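Beta-glucosidase (Chaetomella raphigera, PDB 6JXG) probably hydrolyses terminal, non-reducing beta-D-glucosyl residues to release beta-D-glucose, as a secreted glycoside hydrolase family 3 enzyme of cellulose breakdown. Local coordinates at residues A[466-471]-A[493-498]. Residues are numbered along the deposited sequence; the frame is centred on the assembly and turned at random.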
loop_
_atom_site.group_PDB
_atom_site.type_symbol
_atom_site.label_atom_id
_atom_site.label_comp_id
_atom_site.label_asym_id
_atom_site.label_seq_id
_atom_site.Cartn_x
_atom_site.Cartn_y
_atom_site.Cartn_z
ATOM N N LEU A 466 13.325 15.272 21.638
ATOM C CA LEU A 466 12.689 14.564 22.721
ATOM C C LEU A 466 13.447 13.335 23.200
ATOM O O LEU A 466 13.608 13.081 24.441
ATOM C CB LEU A 466 11.239 14.152 22.344
ATOM C CG LEU A 466 10.359 13.648 23.475
ATOM C CD1 LEU A 466 10.202 14.703 24.543
ATOM C CD2 LEU A 466 8.992 13.238 22.886
ATOM N N VAL A 467 13.824 12.483 22.262
ATOM C CA VAL A 467 14.630 11.319 22.586
ATOM C C VAL A 467 15.949 11.717 23.262
ATOM O O VAL A 467 16.274 11.133 24.263
ATOM C CB VAL A 467 14.925 10.413 21.372
ATOM C CG1 VAL A 467 15.658 9.141 21.833
ATOM C CG2 VAL A 467 13.598 9.992 20.762
ATOM N N GLN A 468 16.640 12.721 22.724
ATOM C CA GLN A 468 17.904 13.197 23.332
ATOM C C GLN A 468 17.716 13.630 24.822
ATOM O O GLN A 468 18.538 13.273 25.680
ATOM C CB GLN A 468 18.440 14.331 22.531
ATOM C CG GLN A 468 19.067 13.876 21.265
ATOM C CD GLN A 468 19.359 14.973 20.310
ATOM O OE1 GLN A 468 18.715 16.019 20.331
ATOM N NE2 GLN A 468 20.363 14.761 19.461
ATOM N N ALA A 469 16.603 14.317 25.112
ATOM C CA ALA A 469 16.222 14.683 26.470
ATOM C C ALA A 469 15.993 13.474 27.379
ATOM O O ALA A 469 16.380 13.464 28.574
ATOM C CB ALA A 469 14.975 15.560 26.451
ATOM N N VAL A 470 15.353 12.444 26.857
ATOM C CA VAL A 470 15.067 11.300 27.654
ATOM C C VAL A 470 16.387 10.548 27.914
ATOM O O VAL A 470 16.632 10.076 29.056
ATOM C CB VAL A 470 14.022 10.404 26.954
ATOM C CG1 VAL A 470 13.808 9.103 27.698
ATOM C CG2 VAL A 470 12.690 11.167 26.913
ATOM N N ALA A 471 17.192 10.408 26.873
ATOM C CA ALA A 471 18.487 9.711 26.952
ATOM C C ALA A 471 19.466 10.380 27.951
ATOM O O ALA A 471 20.236 9.720 28.588
ATOM C CB ALA A 471 19.143 9.647 25.559
ATOM N N LEU A 493 20.390 6.763 17.304
ATOM C CA LEU A 493 21.297 5.653 17.457
ATOM C C LEU A 493 22.634 5.997 18.152
ATOM O O LEU A 493 23.268 5.141 18.779
ATOM C CB LEU A 493 21.603 5.070 16.069
ATOM C CG LEU A 493 20.453 4.274 15.398
ATOM C CD1 LEU A 493 20.733 4.072 13.931
ATOM C CD2 LEU A 493 20.181 2.969 16.107
ATOM N N ALA A 494 23.021 7.234 18.075
ATOM C CA ALA A 494 24.251 7.715 18.707
ATOM C C ALA A 494 24.094 7.818 20.204
ATOM O O ALA A 494 25.050 8.081 20.879
ATOM C CB ALA A 494 24.652 9.067 18.128
ATOM N N LEU A 495 22.900 7.590 20.726
ATOM C CA LEU A 495 22.660 7.683 22.151
ATOM C C LEU A 495 22.862 6.381 22.843
ATOM O O LEU A 495 22.113 5.438 22.605
ATOM C CB LEU A 495 21.237 8.200 22.431
ATOM C CG LEU A 495 20.958 9.582 21.831
ATOM C CD1 LEU A 495 19.430 9.826 21.777
ATOM C CD2 LEU A 495 21.633 10.695 22.646
ATOM N N SER A 496 23.853 6.301 23.729
ATOM C CA SER A 496 24.147 5.004 24.328
ATOM C C SER A 496 23.029 4.493 25.245
ATOM O O SER A 496 22.850 3.310 25.380
ATOM C CB SER A 496 25.492 5.055 25.065
ATOM O OG SER A 496 25.297 5.945 26.152
ATOM N N SER A 497 22.212 5.336 25.841
ATOM C CA SER A 497 21.127 4.832 26.659
ATOM C C SER A 497 19.897 4.259 25.884
ATOM O O SER A 497 19.043 3.624 26.480
ATOM C CB SER A 497 20.631 5.911 27.671
ATOM O OG SER A 497 20.653 7.179 27.087
ATOM N N VAL A 498 19.853 4.454 24.584
ATOM C CA VAL A 498 18.742 3.887 23.748
ATOM C C VAL A 498 19.049 2.410 23.536
ATOM O O VAL A 498 20.051 2.026 22.851
ATOM C CB VAL A 498 18.585 4.615 22.429
ATOM C CG1 VAL A 498 17.579 3.874 21.499
ATOM C CG2 VAL A 498 18.092 6.048 22.669
#
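Ala471, in the last turn of helix 463-471, comes closest to Ser497 in the type I beta turn Leu495-Val498, their CA atoms 5.6 Å apart; the turn is closed by the bond from Val498 N to Leu495 O, and it leads into strand 498-503. Leu495 supplies most of the apolar contact. Its CG stands anti to its own carbonyl carbon (chi1 -59°), and the branch CD1 reaches the helix between residues one turn apart. Leu495 CD1 lies 3.8 Å from both Ala471 CB and Val467 CG1. Gln468 adds its backbone, with CA 4.0 Å from Leu495 CD1. Because CB, CG and CD2 of Leu495 also come within 4.1 Å of Ala471 CB, that methyl is packed against the whole leucine side chain rather than one tip. Cutting Leu495 back to an alanine removes CG and both methyls, which would probably leave Val467 CG1 and Ala471 CB without their leucine partner and open a gap between helix and turn. Deeper in, Val467 CG1, set anti to the backbone N (chi1 -174°), meets Val498 CG2 at 4.0 Å, the two side chains running nearly perpendicular. The polar element lies at the helix end, where Ser497 OG is 3.0 Å from Ala471 O; a hydrogen bond there is possible but not settled, since the hydroxyl proton has another acceptor within reach. Helix 463-471 lies in the beta-alpha-beta crossover between the adjacent parallel strands 431-438 and 477-483 of the C-terminal domain's mixed sheet, and the turn sits beside its C-terminal end, where the next parallel strand begins. Val467 and Val498 both rest on Val479 of strand 477-483, Ser497 makes a backbone hydrogen bond with Val477, and Val470 packs against helix 419-427 through Ala422 and Ala426.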